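Side-chain contacts in E3 ubiquitin-protein ligase TRIM65 (Homo sapiens, PDB 7JL4), which works as an E3 ubiquitin ligase in innate immunity, autophagy and inflammation, the chain here being its C-terminal PRY-SPRY (B30.2) domain: residues L11-K14 / L15-N18; L35-Q38 / D39-V42. All blocks are in the same frame, centred on the assembly; numbering follows the deposited sequence.

Contact 1. Residues L11-K14 / L15-N18; sequences LRRK and LWQN
Arg12 and Trp16, one helical turn apart, meet through the side of the arginine chain and the benzo and pyrrole parts of the indole. Arg12 NE lies 3.5 Å from Trp16 CZ2, and Arg12 CG sits 3.6 Å from Trp16 NE1. The guanidinium and indole planes stand 78° apart, so the groups are far from stacked: CZ2 lies over one face of the guanidinium, toward its rim, while Arg12 NH2 comes to the indole edge, in the ring plane. The Arg12 chain runs extended from CG to NE, with CG turned away from the backbone N (chi1 -175°), and this carries the charged group past the rim of the ring. Both polar ends then converge on Glu76, which takes a salt bridge from Arg12 NH2 and a hydrogen bond from Trp16 NE1; the shared carboxylate fixes the two side chains relative to each other.

On the more exposed side, Gln17 folds back at chi2 (-45°) and gives its amide to the helix backbone. Gln17 NE2 donates to Arg13 O at 2.8 Å in a nearly straight bond, the acceptor lying in the amide plane. Arg13 bends at chi3, and its NH2 reaches obliquely to Trp16 CZ3 at 3.9 Å, a looser approach.

Behind these groups the backbone holds the spacing. Leu15 N bonds to Leu11 O at 3.1 Å and Trp16 N to Arg12 O at 3.0 Å, both i to i+4 helical bonds, whereas Gln17 N turns to Lys14 O, three residues back. The short helix 10-15 lies against the seven-stranded sheet of the B30.2 sandwich: Leu15, buried, packs on Tyr74 of strand 72-79 and Asp143 of strand 139-145, and Arg12 touches Leu139.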
ATOM      1  N   LEU A  11      21.805  -0.685   1.954  1.00 33.94           N
ATOM      2  CA  LEU A  11      20.737   0.096   2.574  1.00 32.89           C
ATOM      3  C   LEU A  11      19.440  -0.700   2.604  1.00 28.04           C
ATOM      4  O   LEU A  11      18.722  -0.699   3.612  1.00 30.14           O
ATOM      5  CB  LEU A  11      20.553   1.427   1.842  1.00 35.46           C
ATOM      6  CG  LEU A  11      19.395   2.297   2.353  1.00 43.76           C
ATOM      7  CD1 LEU A  11      19.567   2.619   3.845  1.00 42.54           C
ATOM      8  CD2 LEU A  11      19.232   3.595   1.532  1.00 43.35           C
ATOM      9  N   ARG A  12      19.139  -1.414   1.522  1.00 27.72           N
ATOM     10  CA  ARG A  12      17.939  -2.237   1.516  1.00 27.30           C
ATOM     11  C   ARG A  12      18.059  -3.345   2.551  1.00 31.12           C
ATOM     12  O   ARG A  12      17.085  -3.687   3.232  1.00 26.64           O
ATOM     13  CB  ARG A  12      17.705  -2.805   0.113  1.00 30.92           C
ATOM     14  CG  ARG A  12      16.410  -3.587  -0.074  1.00 27.54           C
ATOM     15  CD  ARG A  12      16.327  -4.150  -1.504  1.00 29.84           C
ATOM     16  NE  ARG A  12      15.149  -4.989  -1.706  1.00 25.25           N
ATOM     17  CZ  ARG A  12      15.002  -5.837  -2.716  1.00 33.38           C
ATOM     18  NH1 ARG A  12      15.984  -5.974  -3.612  1.00 31.92           N
ATOM     19  NH2 ARG A  12      13.888  -6.562  -2.813  1.00 26.68           N
ATOM     20  N   ARG A  13      19.256  -3.909   2.699  1.00 25.38           N
ATOM     21  CA  ARG A  13      19.424  -4.966   3.694  1.00 28.97           C
ATOM     22  C   ARG A  13      19.184  -4.425   5.098  1.00 30.41           C
ATOM     23  O   ARG A  13      18.655  -5.134   5.962  1.00 32.44           O
ATOM     24  CB  ARG A  13      20.817  -5.584   3.575  1.00 30.74           C
ATOM     25  CG  ARG A  13      20.995  -6.894   4.347  1.00 47.20           C
ATOM     26  CD  ARG A  13      22.072  -7.771   3.716  1.00 52.45           C
ATOM     27  NE  ARG A  13      21.634  -8.526   2.544  1.00 52.74           N
ATOM     28  CZ  ARG A  13      20.933  -9.652   2.615  1.00 51.02           C
ATOM     29  NH1 ARG A  13      20.564 -10.121   3.798  1.00 47.89           N
ATOM     30  NH2 ARG A  13      20.589 -10.304   1.512  1.00 54.37           N
ATOM     31  N   LYS A  14      19.574  -3.167   5.354  1.00 25.80           N
ATOM     32  CA  LYS A  14      19.292  -2.572   6.658  1.00 26.85           C
ATOM     33  C   LYS A  14      17.791  -2.419   6.879  1.00 30.48           C
ATOM     34  O   LYS A  14      17.291  -2.679   7.977  1.00 25.20           O
ATOM     35  CB  LYS A  14      19.997  -1.222   6.790  1.00 30.27           C
ATOM     36  CG  LYS A  14      19.700  -0.475   8.074  1.00 37.39           C
ATOM     37  CD  LYS A  14      20.397   0.874   8.097  1.00 49.71           C
ATOM     38  CE  LYS A  14      19.667   1.870   8.993  1.00 62.57           C
ATOM     39  NZ  LYS A  14      20.623   2.754   9.733  1.00 63.62           N
ATOM     40  N   LEU A  15      17.056  -2.011   5.841  1.00 25.27           N
ATOM     41  CA  LEU A  15      15.601  -1.906   5.954  1.00 27.42           C
ATOM     42  C   LEU A  15      14.975  -3.251   6.303  1.00 26.67           C
ATOM     43  O   LEU A  15      14.016  -3.321   7.095  1.00 24.32           O
ATOM     44  CB  LEU A  15      15.010  -1.381   4.642  1.00 23.31           C
ATOM     45  CG  LEU A  15      15.294   0.060   4.310  1.00 26.22           C
ATOM     46  CD1 LEU A  15      14.898   0.380   2.852  1.00 30.14           C
ATOM     47  CD2 LEU A  15      14.517   0.898   5.293  1.00 26.36           C
ATOM     48  N   TRP A  16      15.507  -4.332   5.715  1.00 22.41           N
ATOM     49  CA  TRP A  16      14.975  -5.669   5.930  1.00 26.88           C
ATOM     50  C   TRP A  16      15.144  -6.142   7.362  1.00 27.53           C
ATOM     51  O   TRP A  16      14.575  -7.175   7.714  1.00 24.06           O
ATOM     52  CB  TRP A  16      15.663  -6.701   5.026  1.00 28.60           C
ATOM     53  CG  TRP A  16      15.289  -6.669   3.572  1.00 27.38           C
ATOM     54  CD1 TRP A  16      14.459  -5.771   2.923  1.00 29.03           C
ATOM     55  CD2 TRP A  16      15.747  -7.586   2.579  1.00 28.95           C
ATOM     56  NE1 TRP A  16      14.377  -6.100   1.585  1.00 25.32           N
ATOM     57  CE2 TRP A  16      15.157  -7.212   1.355  1.00 35.78           C
ATOM     58  CE3 TRP A  16      16.600  -8.705   2.612  1.00 32.68           C
ATOM     59  CZ2 TRP A  16      15.397  -7.918   0.164  1.00 37.24           C
ATOM     60  CZ3 TRP A  16      16.832  -9.407   1.431  1.00 44.43           C
ATOM     61  CH2 TRP A  16      16.236  -9.003   0.223  1.00 41.48           C
ATOM     62  N   GLN A  17      15.939  -5.456   8.183  1.00 25.25           N
ATOM     63  CA  GLN A  17      16.064  -5.911   9.561  1.00 30.69           C
ATOM     64  C   GLN A  17      14.726  -5.858  10.291  1.00 30.07           C
ATOM     65  O   GLN A  17      14.538  -6.583  11.276  1.00 24.03           O
ATOM     66  CB  GLN A  17      17.134  -5.098  10.286  1.00 30.91           C
ATOM     67  CG  GLN A  17      18.533  -5.302   9.640  1.00 37.20           C
ATOM     68  CD  GLN A  17      18.881  -6.782   9.315  1.00 51.84           C
ATOM     69  OE1 GLN A  17      19.044  -7.631  10.213  1.00 39.89           O
ATOM     70  NE2 GLN A  17      18.972  -7.091   8.005  1.00 33.96           N
ATOM     71  N   ASN A  18      13.769  -5.077   9.788  1.00 27.20           N
ATOM     72  CA  ASN A  18      12.423  -5.007  10.345  1.00 26.48           C
ATOM     73  C   ASN A  18      11.367  -5.591   9.402  1.00 24.49           C
ATOM     74  O   ASN A  18      10.193  -5.206   9.465  1.00 26.25           O
ATOM     75  CB  ASN A  18      12.080  -3.560  10.683  1.00 26.59           C
ATOM     76  CG  ASN A  18      13.067  -2.939  11.642  1.00 28.18           C
ATOM     77  OD1 ASN A  18      13.286  -3.430  12.750  1.00 27.04           O
ATOM     78  ND2 ASN A  18      13.701  -1.865  11.203  1.00 27.68           N
TER

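Contact 2. Residues L35-Q38 / D39-V42; sequences LSRQ and DQQV
Leu35 and Val42 face each other as a non-hydrogen-bonded pair of the antiparallel hairpin 33-36/41-44, whose tip is a type I' turn from Arg37 to Gln40. The tight part is here: Leu35 CD2 reaches 3.5 Å from Val42 CB, the two side chains crossing at a slant, and the same methyl lies 3.3 Å from Gln41 O. Phe24 touches both residues from outside the hairpin. Asp39 stands across Leu35 at about a right angle, with OD1 3.4 Å from Leu35 CB. In the next pair Ser36 N donates to Gln41 O at 2.9 Å, and Gln41 N returns a bond to Ser36 O. Gln40 and Gln41 both face Ser36, a classic beta bulge where the turn meets the strand.

The solvent side is looser and bridged by water. Gln40, with CG anti to its carbonyl carbon (chi1 -57°) and the chain extended beyond, lays its amide across the turn near Arg37 O. Its OE1 accepts from a water that also takes a bond from Arg37 NH1, and its NE2 donates at 2.8 Å to a second water, which in turn donates to Gln38 O. The Arg37 guanidinium and the Gln40 amide are nearly perpendicular, 83° apart. Replacing Gln40 with an alanine would probably leave both waters without their amide mate and the Arg37 guanidinium freer to turn. On the sheet face shared with Ser36, Gln41 extends its amide to Thr187 of strand 185-188, where NE2 is hydrogen-bonded to OG1. That nitrogen also lies over one face of the Arg37 guanidinium, 3.1 Å from Arg37 NH2, an approach of two donors and not a hydrogen bond.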
ATOM      1  N   LEU A  35      -8.264 -12.799  -4.808  1.00 31.75           N
ATOM      2  CA  LEU A  35      -7.089 -13.058  -3.986  1.00 30.14           C
ATOM      3  C   LEU A  35      -6.485 -14.419  -4.316  1.00 33.56           C
ATOM      4  O   LEU A  35      -7.213 -15.386  -4.565  1.00 36.15           O
ATOM      5  CB  LEU A  35      -7.465 -13.003  -2.500  1.00 32.21           C
ATOM      6  CG  LEU A  35      -7.688 -11.583  -1.971  1.00 35.70           C
ATOM      7  CD1 LEU A  35      -8.326 -11.583  -0.591  1.00 39.43           C
ATOM      8  CD2 LEU A  35      -6.360 -10.914  -1.895  1.00 31.64           C
ATOM      9  N   SER A  36      -5.153 -14.505  -4.294  1.00 29.20           N
ATOM     10  CA  SER A  36      -4.470 -15.759  -4.589  1.00 32.14           C
ATOM     11  C   SER A  36      -3.186 -15.842  -3.768  1.00 32.36           C
ATOM     12  O   SER A  36      -2.846 -14.933  -3.008  1.00 30.91           O
ATOM     13  CB  SER A  36      -4.165 -15.889  -6.082  1.00 33.76           C
ATOM     14  OG  SER A  36      -3.373 -14.795  -6.514  1.00 32.15           O
ATOM     15  N   ARG A  37      -2.467 -16.947  -3.941  1.00 35.04           N
ATOM     16  CA  ARG A  37      -1.171 -17.148  -3.299  1.00 37.09           C
ATOM     17  C   ARG A  37      -1.261 -16.964  -1.786  1.00 38.12           C
ATOM     18  O   ARG A  37      -0.514 -16.189  -1.177  1.00 34.56           O
ATOM     19  CB  ARG A  37      -0.104 -16.229  -3.891  1.00 34.58           C
ATOM     20  CG  ARG A  37       1.289 -16.836  -3.743  1.00 48.94           C
ATOM     21  CD  ARG A  37       2.407 -15.844  -4.016  1.00 56.19           C
ATOM     22  NE  ARG A  37       2.518 -15.476  -5.426  1.00 63.93           N
ATOM     23  CZ  ARG A  37       3.436 -14.636  -5.894  1.00 70.29           C
ATOM     24  NH1 ARG A  37       4.321 -14.092  -5.056  1.00 53.43           N
ATOM     25  NH2 ARG A  37       3.478 -14.344  -7.192  1.00 67.00           N
ATOM     26  N   GLN A  38      -2.199 -17.688  -1.178  1.00 36.13           N
ATOM     27  CA  GLN A  38      -2.375 -17.647   0.272  0.55 34.75           C
ATOM     28  C   GLN A  38      -2.570 -16.210   0.747  1.00 34.98           C
ATOM     29  O   GLN A  38      -2.021 -15.792   1.776  1.00 28.94           O
ATOM     30  CB  GLN A  38      -1.193 -18.304   0.993  0.55 38.65           C
ATOM     31  CG  GLN A  38      -0.992 -19.768   0.650  0.55 44.45           C
ATOM     32  CD  GLN A  38      -0.269 -19.967  -0.671  0.55 47.30           C
ATOM     33  OE1 GLN A  38       0.737 -19.309  -0.945  0.55 47.34           O
ATOM     34  NE2 GLN A  38      -0.785 -20.873  -1.502  0.55 49.22           N
ATOM     35  N   ASP A  39      -3.333 -15.445  -0.037  1.00 29.79           N
ATOM     36  CA  ASP A  39      -3.720 -14.064   0.252  1.00 29.82           C
ATOM     37  C   ASP A  39      -2.527 -13.116   0.264  1.00 26.82           C
ATOM     38  O   ASP A  39      -2.574 -12.054   0.887  1.00 27.32           O
ATOM     39  CB  ASP A  39      -4.527 -13.988   1.561  1.00 32.43           C
ATOM     40  CG  ASP A  39      -5.890 -14.678   1.444  1.00 37.28           C
ATOM     41  OD1 ASP A  39      -6.478 -14.664   0.330  1.00 31.96           O
ATOM     42  OD2 ASP A  39      -6.368 -15.272   2.439  1.00 37.58           O
ATOM     43  N   GLN A  40      -1.461 -13.467  -0.464  1.00 23.05           N
ATOM     44  CA  GLN A  40      -0.356 -12.541  -0.688  1.00 27.01           C
ATOM     45  C   GLN A  40      -0.510 -11.716  -1.957  1.00 25.32           C
ATOM     46  O   GLN A  40       0.282 -10.797  -2.169  1.00 27.93           O
ATOM     47  CB  GLN A  40       0.981 -13.291  -0.774  1.00 26.55           C
ATOM     48  CG  GLN A  40       1.271 -14.150   0.492  1.00 23.89           C
ATOM     49  CD  GLN A  40       2.374 -15.155   0.271  1.00 36.13           C
ATOM     50  OE1 GLN A  40       3.196 -15.024  -0.645  1.00 36.94           O
ATOM     51  NE2 GLN A  40       2.380 -16.195   1.094  1.00 36.18           N
ATOM     52  N   GLN A  41      -1.470 -12.044  -2.815  1.00 23.87           N
ATOM     53  CA  GLN A  41      -1.607 -11.385  -4.106  1.00 25.55           C
ATOM     54  C   GLN A  41      -3.075 -11.065  -4.351  1.00 24.74           C
ATOM     55  O   GLN A  41      -3.959 -11.839  -3.967  1.00 26.71           O
ATOM     56  CB  GLN A  41      -1.032 -12.294  -5.202  1.00 26.59           C
ATOM     57  CG  GLN A  41      -1.083 -11.744  -6.605  1.00 33.05           C
ATOM     58  CD  GLN A  41      -0.355 -12.624  -7.595  1.00 40.18           C
ATOM     59  OE1 GLN A  41      -0.972 -13.388  -8.335  1.00 47.05           O
ATOM     60  NE2 GLN A  41       0.968 -12.514  -7.621  1.00 46.22           N
ATOM     61  N   VAL A  42      -3.337  -9.926  -4.989  1.00 29.28           N
ATOM     62  CA  VAL A  42      -4.695  -9.489  -5.307  1.00 28.10           C
ATOM     63  C   VAL A  42      -4.705  -8.867  -6.706  1.00 34.31           C
ATOM     64  O   VAL A  42      -3.741  -8.206  -7.110  1.00 30.04           O
ATOM     65  CB  VAL A  42      -5.218  -8.508  -4.232  1.00 26.70           C
ATOM     66  CG1 VAL A  42      -4.461  -7.186  -4.277  1.00 23.62           C
ATOM     67  CG2 VAL A  42      -6.717  -8.270  -4.390  1.00 26.78           C
TER
HETATM   68  O   HOH W   1       4.312 -13.338  -2.053  1.00 33.26           O
HETATM   69  O   HOH W   2       0.668 -16.211   3.341  1.00 36.04           O

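Contacts 1 and 2 follow one another along the chain without overlap, helix 10-15 preceding the hairpin that opens with strand 33-36. Their centres are 24 Å apart and their nearest atoms about 12 Å apart, so neither touches the other. Both nevertheless involve the same seven-stranded antiparallel sheet: contact 2 is part of it, at the edge where strand 33-36 is outermost, whereas contact 1 packs on it, resting on strands 72-79 and 139-145 farther across. Strand 185-188 lies between strands 41-44 and 72-79 and so connects the two regions. A glycerol, probably from the crystallisation liquor, sits about 3 Å from the side chain of Arg37 in contact 2.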